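Local coordinates for protein aspartate semialdehyde dehydrogenase (Francisella tularensis subsp. tularensis, PDB 4WOJ) that probably catalyses the NADPH-dependent reductive dephosphorylation of L-aspartyl-4-phosphate to L-aspartate semialdehyde, working as a homodimer in the synthesis of lysine, threonine and methionine, at residues L23-R26 against M27-K31; E82-K85 against E86-K90; I126-D130 against N131-D135; Q184-L187 against L188-D192; S238-K242 against E243-A247. One frame throughout, in Å; residues are numbered along the deposited sequence.

Overall arrangement
All five interactions are local, each within or at one end of a single helix, and they follow one another along the chain. Interactions 1 and 2 belong to helices 18-30 and 81-93 of the beta-alpha-beta units of the parallel NAD-binding sheet, their centres 26 Å apart. Interaction 3 ends helix 118-130 ahead of strand 135-138 of that sheet, and touches interaction 2 through His88 NE2 and Asp135 OD1, probably hydrogen-bonded at 3.2 Å. Interactions 4 and 5 belong to the dimerisation domain, centres 33 Å apart, and both touch the second subunit. Interaction 5 alone approaches the predicted catalytic residues, so the set samples nucleotide-fold, dimer-interface and active-site neighbourhoods.

Interaction 1: residues L23-R26 against M27-K31; sequences LMSR and MIESK
Arg26 and Glu29, one turn apart on helix 18-30, form a loose salt bridge: Arg26 NH1 lies 3.4 Å from Glu29 OE1, and the hydrogen bond within it is weak. The guanidinium and carboxylate planes stand 81° apart, so this is no bidentate, coplanar pairing. Bends at chi2 (-71°) and chi3 (-59°) fold the arginine back to the carboxylate, while its NH2 is held mainly by a salt bridge to Glu359 of helix 354-369. Among hydrogen bonds, Arg26 O is gripped twice by Ser30, firmly by OG at 2.8 Å and weakly by N at 3.1 Å. The apolar contact runs on another flank, where Leu23 CG meets Met27 SD at 4.0 Å, the two side chains alongside one another and pointing the same way; Met27 also packs on Leu365. Two carboxylates, Glu29 weakly and Glu359, probably offset the charge of Arg26 and that of nearby Arg362, and the serine hydroxyl supplements a weak main-chain bond just ahead of the Schellman turn at Lys31.

Interaction 2: residues E82-K85 against E86-K90; sequences EYTK and EIHHK
Thr84 and His88 send matching branches off helix 81-93: Thr84 CG2 lies anti to its backbone nitrogen, and His88 CG takes the same setting (chi1 171°). The two side chains therefore run side by side in one direction, and Thr84 CG2 touches His88 CB at 3.8 Å. In Tyr83 a chi1 of 179° swings the ring toward Ile87, whose CB lies over one face; how closely this pair approaches is doubtful. Beneath the side chains, His88 N donates to Thr84 O at 3.0 Å with an N-H...O angle of 157°, and Glu86 N to Glu82 O, also at 3.0 Å. Ile87 N is less well placed, its bonds to Tyr83 O (3.1 Å) and Thr84 O (3.4 Å) both being weak. The polar ends are fixed from outside: Tyr83 OH bonds to Ala63 O, Thr84 OG1 to Asp102 OD2, and His88 NE2 to Asp135 OD1. Tyr64 and Trp100 add edge-to-face ring contacts to Tyr83 and His88. The helix bearing these i to i+4 contacts is the crossover of the beta-alpha-beta unit of strands 74-77 and 99-102 in the Rossmann-type NAD-binding fold, and Thr84 and His88 tie it to strand 99-102.

Interaction 3: residues I126-D130 against N131-D135; sequences INAID and NGKKD
Ala128 and Lys133 meet where helix 118-130 stops and the chain turns toward strand 135-138, a largely exposed helix C-terminus in which backbone bonds do most of the work. Lys133 N donates to Ala128 O at 2.9 Å with an N-H...O angle of 152°. Nested inside that loop, Gly132 N reaches Ile129 O at 3.0 Å, arriving from above the carbonyl plane, 54° out of it. The pair defines a Schellman motif, with Gly132 as its C-prime residue; a positive phi of 74° reverses the chain, a conformation glycine adopts easily. One residue earlier, Asn131 N has only weak bonds, to Asn127 O and to Ala128 O, both at 3.0 Å, as the helical pattern gives way. The side chains add an aliphatic touch: Lys133, extended beyond CG, lays its CD alongside Ala128 CB at 3.8 Å. Ala128 also packs on Thr114 and Phe136, strand residues of the parallel sheet, and Ile129 reaches Phe99 as well as Ile367 and Ile368 of the C-terminal helix 354-369.

Interaction 4: residues Q184-L187 against L188-D192; sequences QTSL and LSKID
Leu187 O collects two backbone N-H groups in the last turn of helix 175-191: Ile191 N at 3.2 Å, with an N-H...O angle of 168°, and Lys190 N at 3.0 Å in a weak, bent bond. Lys190 N thereby serves two acceptors, since it also donates to Ser186 O at 3.1 Å. A second doubly approached oxygen is Thr185 O. Ser189 N bonds to it at 3.0 Å from above the carbonyl plane, and Ser189 OG, turned beside its own backbone nitrogen (chi1 -54°), leans back on the same oxygen; that hydroxyl distance is modelled so short that its exact length is doubtful. Earlier in the helix, Leu188 N makes an almost straight bond to Gln184 O, 3.0 Å long at 174°. The Leu188 side chain curls back over this oxygen, with CG 3.1 Å from Gln184 O, and goes on to pack against Leu208 of helix 198-209. Gln184 turns its amide to Pro216 O and Leu224 N instead. On another side Ser186 OG and Lys190 NZ are 3.6 Å apart. Across the dimer interface Ser189 OG is hydrogen-bonded to Ser189 OG of the second subunit, the proton not being assigned to either. The two subunits thus share a small polar contact, beside the packing of Thr185 on Thr185 and of Ser189 on Ser186 of the second subunit.

Interaction 5: residues S238-K242 against E243-A247; sequences SGQTK and EEYKA
Thr241 and Glu244 exchange hydrogen bonds at the start of helix 242-255. Thr241 N donates to Glu244 OE1 at 2.8 Å and 164°, meeting the oxygen from above the carboxylate plane; in return Glu244 N makes a weak bond of 3.4 Å to Thr241 OG1. That hydroxyl sits between backbone nitrogen and carbonyl carbon (chi1 63°), which turns it over the first helical turn. A water completes the link, accepting from Thr241 OG1 and donating to Glu244 OE2 at 2.7 Å. The main chain continues the helix with Tyr245 N bonded to Thr241 O at 3.1 Å. Of the ionic contacts, Lys246 NZ to Glu243 OE1 is a weak salt bridge of 3.3 Å, whereas Glu244 OE1 also pairs with Arg333 and Lys335 of the second subunit. By van der Waals contact, the plane of the Gln240 amide stands 87° to the Tyr245 ring, with Gln240 OE1 3.6 Å from Tyr245 CB. Glu243 OE2 is bound by Asn140, and the Glu243 side chain lies about 5 Å from that of Cys141, predicted to be catalytic. The reciprocal pairing is a capping box at a helix start whose first turn faces both the second subunit, through Glu244, and the probable active site, through Glu243.

Interaction 1: residues L23-R26 against M27-K31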
loop_
_atom_site.group_PDB
_atom_site.type_symbol
_atom_site.label_atom_id
_atom_site.label_comp_id
_atom_site.label_asym_id
_atom_site.label_seq_id
_atom_site.Cartn_x
_atom_site.Cartn_y
_atom_site.Cartn_z
ATOM N N LEU B 23 2.954 5.181 -25.848
ATOM C CA LEU B 23 2.141 5.958 -26.769
ATOM C C LEU B 23 2.352 5.519 -28.207
ATOM O O LEU B 23 1.393 5.241 -28.914
ATOM C CB LEU B 23 2.464 7.439 -26.621
ATOM C CG LEU B 23 1.721 8.345 -27.576
ATOM C CD1 LEU B 23 0.261 8.347 -27.238
ATOM C CD2 LEU B 23 2.301 9.757 -27.562
ATOM N N MET B 24 3.614 5.445 -28.628
ATOM C CA MET B 24 3.959 4.924 -29.949
ATOM C C MET B 24 3.304 3.599 -30.149
ATOM O O MET B 24 2.612 3.378 -31.131
ATOM C CB MET B 24 5.459 4.706 -30.092
ATOM C CG MET B 24 6.300 5.963 -30.101
ATOM S SD MET B 24 5.679 7.153 -31.269
ATOM C CE MET B 24 4.984 8.358 -30.129
ATOM N N SER B 25 3.509 2.689 -29.217
ATOM C CA SER B 25 2.922 1.369 -29.395
ATOM C C SER B 25 1.424 1.417 -29.550
ATOM O O SER B 25 0.836 0.620 -30.256
ATOM C CB SER B 25 3.243 0.473 -28.232
ATOM O OG SER B 25 2.257 -0.563 -28.166
ATOM N N ARG B 26 0.780 2.344 -28.850
ATOM C CA ARG B 26 -0.677 2.382 -28.843
ATOM C C ARG B 26 -1.174 2.998 -30.136
ATOM O O ARG B 26 -2.239 2.625 -30.668
ATOM C CB ARG B 26 -1.198 3.135 -27.611
ATOM C CG ARG B 26 -1.179 2.265 -26.361
ATOM C CD ARG B 26 -2.243 1.172 -26.426
ATOM N NE ARG B 26 -3.590 1.744 -26.560
ATOM C CZ ARG B 26 -4.624 1.138 -27.141
ATOM N NH1 ARG B 26 -4.491 -0.083 -27.656
ATOM N NH2 ARG B 26 -5.803 1.743 -27.193
ATOM N N MET B 27 -0.370 3.915 -30.661
ATOM C CA MET B 27 -0.649 4.485 -31.972
ATOM C C MET B 27 -0.476 3.497 -33.130
ATOM O O MET B 27 -1.333 3.427 -34.013
ATOM C CB MET B 27 0.156 5.753 -32.175
ATOM C CG MET B 27 -0.401 6.874 -31.292
ATOM S SD MET B 27 0.549 8.394 -31.348
ATOM C CE MET B 27 -0.009 9.086 -32.906
ATOM N N ILE B 28 0.591 2.704 -33.114
ATOM C CA ILE B 28 0.782 1.707 -34.178
ATOM C C ILE B 28 -0.460 0.814 -34.219
ATOM O O ILE B 28 -1.128 0.662 -35.245
ATOM C CB ILE B 28 2.007 0.835 -33.890
ATOM C CG1 ILE B 28 3.302 1.641 -33.955
ATOM C CG2 ILE B 28 2.046 -0.342 -34.821
ATOM C CD1 ILE B 28 3.609 2.235 -35.302
ATOM N N GLU B 29 -0.745 0.233 -33.061
ATOM C CA GLU B 29 -1.874 -0.699 -32.828
ATOM C C GLU B 29 -3.238 -0.168 -33.305
ATOM O O GLU B 29 -4.079 -0.939 -33.770
ATOM C CB GLU B 29 -1.905 -0.957 -31.316
ATOM C CG GLU B 29 -2.644 -2.165 -30.796
ATOM C CD GLU B 29 -2.380 -2.374 -29.308
ATOM O OE1 GLU B 29 -1.585 -1.577 -28.721
ATOM O OE2 GLU B 29 -2.956 -3.341 -28.727
ATOM N N SER B 30 -3.434 1.154 -33.171
ATOM C CA SER B 30 -4.707 1.843 -33.489
ATOM C C SER B 30 -4.715 2.503 -34.859
ATOM O O SER B 30 -5.696 3.123 -35.234
ATOM C CB SER B 30 -4.994 2.963 -32.474
ATOM O OG SER B 30 -4.955 2.515 -31.151
ATOM N N LYS B 31 -3.611 2.380 -35.601
ATOM C CA LYS B 31 -3.453 3.036 -36.924
ATOM C C LYS B 31 -3.624 4.554 -36.800
ATOM O O LYS B 31 -4.151 5.208 -37.700
ATOM C CB LYS B 31 -4.477 2.510 -37.935
ATOM C CG LYS B 31 -4.685 1.010 -37.960
ATOM C CD LYS B 31 -6.023 0.698 -38.617
ATOM C CE LYS B 31 -6.023 -0.614 -39.389
ATOM N NZ LYS B 31 -5.293 -0.431 -40.672
#

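Interaction 2: residues E82-K85 against E86-K90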
loop_
_atom_site.group_PDB
_atom_site.type_symbol
_atom_site.label_atom_id
_atom_site.label_comp_id
_atom_site.label_asym_id
_atom_site.label_seq_id
_atom_site.Cartn_x
_atom_site.Cartn_y
_atom_site.Cartn_z
ATOM N N GLU B 82 10.230 20.442 -17.208
ATOM C CA GLU B 82 11.425 21.292 -17.492
ATOM C C GLU B 82 11.418 21.729 -18.952
ATOM O O GLU B 82 11.781 22.857 -19.282
ATOM C CB GLU B 82 12.761 20.598 -17.178
ATOM C CG GLU B 82 13.006 20.295 -15.701
ATOM C CD GLU B 82 14.491 20.345 -15.333
ATOM O OE1 GLU B 82 15.190 19.321 -15.521
ATOM O OE2 GLU B 82 14.967 21.414 -14.867
ATOM N N TYR B 83 10.978 20.825 -19.815
ATOM C CA TYR B 83 10.942 21.069 -21.247
ATOM C C TYR B 83 9.762 21.916 -21.607
ATOM O O TYR B 83 9.856 22.789 -22.451
ATOM C CB TYR B 83 10.877 19.749 -22.019
ATOM C CG TYR B 83 10.804 19.923 -23.532
ATOM C CD1 TYR B 83 11.953 20.040 -24.294
ATOM C CD2 TYR B 83 9.582 19.951 -24.194
ATOM C CE1 TYR B 83 11.887 20.179 -25.672
ATOM C CE2 TYR B 83 9.505 20.100 -25.569
ATOM C CZ TYR B 83 10.655 20.212 -26.305
ATOM O OH TYR B 83 10.594 20.348 -27.678
ATOM N N THR B 84 8.627 21.653 -20.994
ATOM C CA THR B 84 7.462 22.484 -21.258
ATOM C C THR B 84 7.754 23.899 -20.799
ATOM O O THR B 84 7.326 24.860 -21.416
ATOM C CB THR B 84 6.220 21.967 -20.527
ATOM O OG1 THR B 84 6.004 20.598 -20.888
ATOM C CG2 THR B 84 4.996 22.799 -20.889
ATOM N N LYS B 85 8.492 24.002 -19.704
ATOM C CA LYS B 85 8.869 25.290 -19.150
ATOM C C LYS B 85 9.815 26.080 -20.014
ATOM O O LYS B 85 9.668 27.289 -20.171
ATOM C CB LYS B 85 9.477 25.110 -17.778
ATOM C CG LYS B 85 8.489 25.495 -16.700
ATOM C CD LYS B 85 9.201 25.669 -15.374
ATOM C CE LYS B 85 8.895 24.500 -14.443
ATOM N NZ LYS B 85 10.123 23.992 -13.778
ATOM N N GLU B 86 10.779 25.392 -20.596
ATOM C CA GLU B 86 11.715 26.048 -21.478
ATOM C C GLU B 86 10.985 26.557 -22.709
ATOM O O GLU B 86 11.227 27.653 -23.186
ATOM C CB GLU B 86 12.788 25.039 -21.900
ATOM C CG GLU B 86 13.661 25.453 -23.082
ATOM C CD GLU B 86 15.033 25.898 -22.642
ATOM O OE1 GLU B 86 15.596 25.255 -21.727
ATOM O OE2 GLU B 86 15.537 26.897 -23.200
ATOM N N ILE B 87 10.069 25.755 -23.219
ATOM C CA ILE B 87 9.751 25.864 -24.637
ATOM C C ILE B 87 8.369 26.274 -25.004
ATOM O O ILE B 87 8.192 26.869 -26.064
ATOM C CB ILE B 87 10.043 24.551 -25.373
ATOM C CG1 ILE B 87 11.477 24.596 -25.851
ATOM C CG2 ILE B 87 9.144 24.400 -26.592
ATOM C CD1 ILE B 87 12.113 23.247 -25.950
ATOM N N HIS B 88 7.393 25.916 -24.185
ATOM C CA HIS B 88 6.023 26.204 -24.548
ATOM C C HIS B 88 5.792 27.716 -24.667
ATOM O O HIS B 88 5.144 28.164 -25.614
ATOM C CB HIS B 88 5.074 25.551 -23.551
ATOM C CG HIS B 88 3.650 25.962 -23.710
ATOM N ND1 HIS B 88 3.099 26.990 -22.983
ATOM C CD2 HIS B 88 2.658 25.480 -24.498
ATOM C CE1 HIS B 88 1.831 27.142 -23.332
ATOM N NE2 HIS B 88 1.541 26.237 -24.253
ATOM N N HIS B 89 6.336 28.488 -23.731
ATOM C CA HIS B 89 6.132 29.942 -23.730
ATOM C C HIS B 89 6.804 30.623 -24.928
ATOM O O HIS B 89 6.226 31.543 -25.523
ATOM C CB HIS B 89 6.602 30.576 -22.416
ATOM C CG HIS B 89 8.084 30.534 -22.220
ATOM N ND1 HIS B 89 8.748 29.405 -21.781
ATOM C CD2 HIS B 89 9.033 31.482 -22.411
ATOM C CE1 HIS B 89 10.041 29.667 -21.695
ATOM N NE2 HIS B 89 10.239 30.917 -22.075
ATOM N N LYS B 90 8.003 30.159 -25.274
ATOM C CA LYS B 90 8.718 30.641 -26.476
ATOM C C LYS B 90 7.912 30.495 -27.767
ATOM O O LYS B 90 7.959 31.367 -28.635
ATOM C CB LYS B 90 10.038 29.896 -26.667
ATOM C CG LYS B 90 11.119 30.234 -25.655
ATOM C CD LYS B 90 12.430 29.546 -26.025
ATOM C CE LYS B 90 13.341 29.286 -24.830
ATOM N NZ LYS B 90 13.380 30.362 -23.796
#

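Interaction 3: residues I126-D130 against N131-D135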
loop_
_atom_site.group_PDB
_atom_site.type_symbol
_atom_site.label_atom_id
_atom_site.label_comp_id
_atom_site.label_asym_id
_atom_site.label_seq_id
_atom_site.Cartn_x
_atom_site.Cartn_y
_atom_site.Cartn_z
ATOM N N ILE B 126 -14.350 19.139 -26.672
ATOM C CA ILE B 126 -14.919 19.634 -27.904
ATOM C C ILE B 126 -15.274 21.103 -27.791
ATOM O O ILE B 126 -15.025 21.876 -28.708
ATOM C CB ILE B 126 -16.139 18.799 -28.311
ATOM C CG1 ILE B 126 -15.642 17.556 -29.040
ATOM C CG2 ILE B 126 -17.037 19.566 -29.252
ATOM C CD1 ILE B 126 -16.720 16.503 -29.202
ATOM N N ASN B 127 -15.851 21.486 -26.668
ATOM C CA ASN B 127 -16.227 22.879 -26.445
ATOM C C ASN B 127 -15.006 23.800 -26.416
ATOM O O ASN B 127 -15.075 24.951 -26.822
ATOM C CB ASN B 127 -16.954 23.010 -25.120
ATOM C CG ASN B 127 -17.635 24.339 -24.973
ATOM O OD1 ASN B 127 -17.961 24.997 -25.953
ATOM N ND2 ASN B 127 -17.847 24.749 -23.748
ATOM N N ALA B 128 -13.894 23.270 -25.929
ATOM C CA ALA B 128 -12.665 24.026 -25.789
ATOM C C ALA B 128 -12.007 24.250 -27.147
ATOM O O ALA B 128 -11.594 25.371 -27.484
ATOM C CB ALA B 128 -11.700 23.300 -24.836
ATOM N N ILE B 129 -11.870 23.167 -27.907
ATOM C CA ILE B 129 -11.322 23.233 -29.257
ATOM C C ILE B 129 -12.161 24.247 -30.014
ATOM O O ILE B 129 -11.635 25.186 -30.605
ATOM C CB ILE B 129 -11.395 21.872 -29.986
ATOM C CG1 ILE B 129 -10.547 20.808 -29.265
ATOM C CG2 ILE B 129 -10.899 22.017 -31.429
ATOM C CD1 ILE B 129 -10.809 19.379 -29.695
ATOM N N ASP B 130 -13.477 24.052 -29.938
ATOM C CA ASP B 130 -14.468 24.943 -30.551
ATOM C C ASP B 130 -14.265 26.419 -30.171
ATOM O O ASP B 130 -14.431 27.300 -31.013
ATOM C CB ASP B 130 -15.877 24.455 -30.204
ATOM C CG ASP B 130 -16.973 25.206 -30.932
ATOM O OD1 ASP B 130 -16.708 25.849 -31.975
ATOM O OD2 ASP B 130 -18.137 25.144 -30.452
ATOM N N ASN B 131 -13.889 26.695 -28.930
ATOM C CA ASN B 131 -13.753 28.086 -28.477
ATOM C C ASN B 131 -12.354 28.643 -28.701
ATOM O O ASN B 131 -11.972 29.656 -28.104
ATOM C CB ASN B 131 -14.180 28.237 -27.006
ATOM C CG ASN B 131 -15.679 28.460 -26.856
ATOM O OD1 ASN B 131 -16.458 27.516 -26.769
ATOM N ND2 ASN B 131 -16.087 29.711 -26.808
ATOM N N GLY B 132 -11.599 27.997 -29.579
ATOM C CA GLY B 132 -10.260 28.447 -29.948
ATOM C C GLY B 132 -9.221 28.208 -28.875
ATOM O O GLY B 132 -8.211 28.891 -28.834
ATOM N N LYS B 133 -9.472 27.234 -28.008
ATOM C CA LYS B 133 -8.482 26.823 -27.006
ATOM C C LYS B 133 -7.530 25.813 -27.598
ATOM O O LYS B 133 -7.897 25.005 -28.438
ATOM C CB LYS B 133 -9.153 26.265 -25.766
ATOM C CG LYS B 133 -9.524 27.333 -24.763
ATOM C CD LYS B 133 -10.720 26.870 -23.986
ATOM C CE LYS B 133 -10.842 27.615 -22.680
ATOM N NZ LYS B 133 -11.895 27.005 -21.828
ATOM N N LYS B 134 -6.268 25.908 -27.186
ATOM C CA LYS B 134 -5.198 25.150 -27.823
ATOM C C LYS B 134 -4.357 24.266 -26.894
ATOM O O LYS B 134 -3.432 23.560 -27.371
ATOM C CB LYS B 134 -4.253 26.110 -28.576
ATOM C CG LYS B 134 -4.940 27.152 -29.432
ATOM C CD LYS B 134 -5.469 26.574 -30.731
ATOM C CE LYS B 134 -6.676 27.347 -31.238
ATOM N NZ LYS B 134 -7.510 26.551 -32.172
ATOM N N ASP B 135 -4.610 24.318 -25.588
ATOM C CA ASP B 135 -3.774 23.580 -24.619
ATOM C C ASP B 135 -4.528 22.475 -23.889
ATOM O O ASP B 135 -5.461 22.720 -23.121
ATOM C CB ASP B 135 -3.160 24.529 -23.584
ATOM C CG ASP B 135 -2.034 25.382 -24.163
ATOM O OD1 ASP B 135 -1.297 24.885 -25.065
ATOM O OD2 ASP B 135 -1.861 26.541 -23.699
#

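Interaction 4: residues Q184-L187 against L188-D192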
loop_
_atom_site.group_PDB
_atom_site.type_symbol
_atom_site.label_atom_id
_atom_site.label_comp_id
_atom_site.label_asym_id
_atom_site.label_seq_id
_atom_site.Cartn_x
_atom_site.Cartn_y
_atom_site.Cartn_z
ATOM N N GLN B 184 18.483 -2.324 -6.943
ATOM C CA GLN B 184 18.438 -2.524 -5.485
ATOM C C GLN B 184 18.069 -3.971 -5.190
ATOM O O GLN B 184 18.751 -4.655 -4.466
ATOM C CB GLN B 184 17.418 -1.603 -4.829
ATOM C CG GLN B 184 17.787 -0.138 -4.877
ATOM C CD GLN B 184 16.594 0.767 -4.582
ATOM O OE1 GLN B 184 15.502 0.274 -4.253
ATOM N NE2 GLN B 184 16.790 2.110 -4.716
ATOM N N THR B 185 16.985 -4.423 -5.793
ATOM C CA THR B 185 16.439 -5.763 -5.552
ATOM C C THR B 185 17.402 -6.878 -5.981
ATOM O O THR B 185 17.473 -7.946 -5.372
ATOM C CB THR B 185 15.121 -5.918 -6.329
ATOM O OG1 THR B 185 14.371 -4.714 -6.195
ATOM C CG2 THR B 185 14.314 -7.071 -5.829
ATOM N N SER B 186 18.127 -6.609 -7.052
ATOM C CA SER B 186 19.107 -7.552 -7.578
ATOM C C SER B 186 20.235 -7.743 -6.598
ATOM O O SER B 186 20.544 -8.870 -6.210
ATOM C CB SER B 186 19.664 -7.072 -8.910
ATOM O OG SER B 186 20.853 -7.791 -9.229
ATOM N N LEU B 187 20.821 -6.630 -6.183
ATOM C CA LEU B 187 21.943 -6.649 -5.234
ATOM C C LEU B 187 21.607 -7.281 -3.885
ATOM O O LEU B 187 22.344 -8.149 -3.397
ATOM C CB LEU B 187 22.454 -5.237 -5.003
ATOM C CG LEU B 187 23.012 -4.535 -6.252
ATOM C CD1 LEU B 187 23.234 -3.054 -5.974
ATOM C CD2 LEU B 187 24.308 -5.206 -6.711
ATOM N N LEU B 188 20.483 -6.863 -3.307
ATOM C CA LEU B 188 19.998 -7.462 -2.077
ATOM C C LEU B 188 19.769 -8.941 -2.231
ATOM O O LEU B 188 19.982 -9.700 -1.290
ATOM C CB LEU B 188 18.675 -6.851 -1.642
ATOM C CG LEU B 188 18.662 -5.366 -1.451
ATOM C CD1 LEU B 188 17.242 -4.938 -1.142
ATOM C CD2 LEU B 188 19.579 -5.004 -0.323
ATOM N N SER B 189 19.298 -9.360 -3.396
ATOM C CA SER B 189 19.083 -10.793 -3.645
ATOM C C SER B 189 20.386 -11.568 -3.656
ATOM O O SER B 189 20.411 -12.737 -3.271
ATOM C CB SER B 189 18.360 -11.053 -4.973
ATOM O OG SER B 189 17.148 -10.327 -5.069
ATOM N N LYS B 190 21.457 -10.936 -4.122
ATOM C CA LYS B 190 22.760 -11.619 -4.182
ATOM C C LYS B 190 23.284 -11.871 -2.793
ATOM O O LYS B 190 23.603 -13.010 -2.454
ATOM C CB LYS B 190 23.792 -10.836 -4.992
ATOM C CG LYS B 190 23.696 -11.161 -6.468
ATOM C CD LYS B 190 24.368 -10.118 -7.334
ATOM C CE LYS B 190 24.197 -10.488 -8.804
ATOM N NZ LYS B 190 24.123 -9.277 -9.660
ATOM N N ILE B 191 23.331 -10.823 -1.975
ATOM C CA ILE B 191 23.811 -10.994 -0.612
ATOM C C ILE B 191 22.963 -11.977 0.203
ATOM O O ILE B 191 23.474 -12.601 1.107
ATOM C CB ILE B 191 24.005 -9.682 0.150
ATOM C CG1 ILE B 191 24.691 -10.019 1.477
ATOM C CG2 ILE B 191 22.666 -9.004 0.420
ATOM C CD1 ILE B 191 25.306 -8.866 2.255
ATOM N N ASP B 192 21.689 -12.134 -0.115
ATOM C CA ASP B 192 20.798 -12.967 0.723
ATOM C C ASP B 192 21.130 -14.464 0.598
ATOM O O ASP B 192 21.185 -15.013 -0.501
ATOM C CB ASP B 192 19.325 -12.725 0.370
ATOM C CG ASP B 192 18.376 -13.636 1.129
ATOM O OD1 ASP B 192 18.329 -13.560 2.379
ATOM O OD2 ASP B 192 17.655 -14.423 0.470
#

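Interaction 5: residues S238-K242 against E243-A247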
loop_
_atom_site.group_PDB
_atom_site.type_symbol
_atom_site.label_atom_id
_atom_site.label_comp_id
_atom_site.label_asym_id
_atom_site.label_seq_id
_atom_site.Cartn_x
_atom_site.Cartn_y
_atom_site.Cartn_z
ATOM N N SER B 238 -0.254 23.046 3.316
ATOM C CA SER B 238 -1.419 22.363 3.917
ATOM C C SER B 238 -1.070 21.074 4.702
ATOM O O SER B 238 -1.841 20.627 5.551
ATOM C CB SER B 238 -2.468 22.032 2.830
ATOM O OG SER B 238 -2.038 20.979 1.947
ATOM N N GLY B 239 0.082 20.478 4.397
ATOM C CA GLY B 239 0.491 19.182 4.975
ATOM C C GLY B 239 0.587 18.082 3.927
ATOM O O GLY B 239 1.235 17.055 4.141
ATOM N N GLN B 240 -0.085 18.307 2.804
ATOM C CA GLN B 240 -0.097 17.366 1.682
ATOM C C GLN B 240 1.218 17.394 0.931
ATOM O O GLN B 240 1.971 18.368 1.029
ATOM C CB GLN B 240 -1.198 17.733 0.696
ATOM C CG GLN B 240 -2.602 17.725 1.270
ATOM C CD GLN B 240 -3.603 18.387 0.352
ATOM O OE1 GLN B 240 -3.519 19.597 0.104
ATOM N NE2 GLN B 240 -4.552 17.605 -0.166
ATOM N N THR B 241 1.513 16.325 0.198
ATOM C CA THR B 241 2.526 16.426 -0.831
ATOM C C THR B 241 1.823 17.017 -2.045
ATOM O O THR B 241 0.582 17.126 -2.081
ATOM C CB THR B 241 3.178 15.083 -1.207
ATOM O OG1 THR B 241 2.207 14.188 -1.748
ATOM C CG2 THR B 241 3.774 14.439 -0.006
ATOM N N LYS B 242 2.608 17.419 -3.035
ATOM C CA LYS B 242 2.031 17.996 -4.247
ATOM C C LYS B 242 1.216 16.915 -4.961
ATOM O O LYS B 242 0.134 17.201 -5.500
ATOM C CB LYS B 242 3.088 18.614 -5.158
ATOM C CG LYS B 242 2.546 19.685 -6.108
ATOM C CD LYS B 242 3.633 20.696 -6.475
ATOM C CE LYS B 242 4.503 20.248 -7.653
ATOM N NZ LYS B 242 4.087 20.920 -8.923
ATOM N N GLU B 243 1.718 15.676 -4.898
ATOM C CA GLU B 243 1.022 14.507 -5.448
ATOM C C GLU B 243 -0.404 14.374 -4.978
ATOM O O GLU B 243 -1.291 14.039 -5.767
ATOM C CB GLU B 243 1.771 13.221 -5.079
ATOM C CG GLU B 243 1.322 11.977 -5.854
ATOM C CD GLU B 243 1.618 12.064 -7.340
ATOM O OE1 GLU B 243 2.310 13.016 -7.767
ATOM O OE2 GLU B 243 1.181 11.154 -8.092
ATOM N N GLU B 244 -0.599 14.648 -3.685
ATOM C CA GLU B 244 -1.891 14.526 -2.978
ATOM C C GLU B 244 -2.850 15.714 -3.215
ATOM O O GLU B 244 -4.044 15.529 -3.406
ATOM C CB GLU B 244 -1.630 14.376 -1.473
ATOM C CG GLU B 244 -0.857 13.109 -1.121
ATOM C CD GLU B 244 -0.150 13.147 0.230
ATOM O OE1 GLU B 244 -0.097 14.206 0.902
ATOM O OE2 GLU B 244 0.371 12.092 0.630
ATOM N N TYR B 245 -2.321 16.929 -3.199
ATOM C CA TYR B 245 -3.115 18.118 -3.522
ATOM C C TYR B 245 -3.642 18.060 -4.994
ATOM O O TYR B 245 -4.697 18.594 -5.290
ATOM C CB TYR B 245 -2.277 19.403 -3.254
ATOM C CG TYR B 245 -2.628 20.574 -4.144
ATOM C CD1 TYR B 245 -3.527 21.553 -3.734
ATOM C CD2 TYR B 245 -2.071 20.682 -5.424
ATOM C CE1 TYR B 245 -3.844 22.604 -4.580
ATOM C CE2 TYR B 245 -2.382 21.728 -6.281
ATOM C CZ TYR B 245 -3.263 22.684 -5.861
ATOM O OH TYR B 245 -3.549 23.705 -6.742
ATOM N N LYS B 246 -2.863 17.482 -5.916
ATOM C CA LYS B 246 -3.286 17.353 -7.319
ATOM C C LYS B 246 -4.629 16.672 -7.444
ATOM O O LYS B 246 -5.414 16.988 -8.330
ATOM C CB LYS B 246 -2.326 16.479 -8.139
ATOM C CG LYS B 246 -0.993 17.111 -8.464
ATOM C CD LYS B 246 -0.176 16.258 -9.423
ATOM C CE LYS B 246 1.247 16.796 -9.602
ATOM N NZ LYS B 246 2.225 16.160 -8.656
ATOM N N ALA B 247 -4.857 15.674 -6.607
ATOM C CA ALA B 247 -6.069 14.910 -6.718
ATOM C C ALA B 247 -7.329 15.788 -6.765
ATOM O O ALA B 247 -8.034 15.775 -7.756
ATOM C CB ALA B 247 -6.164 13.855 -5.628
HETATM O O HOH W 1 2.769 11.377 -0.398
#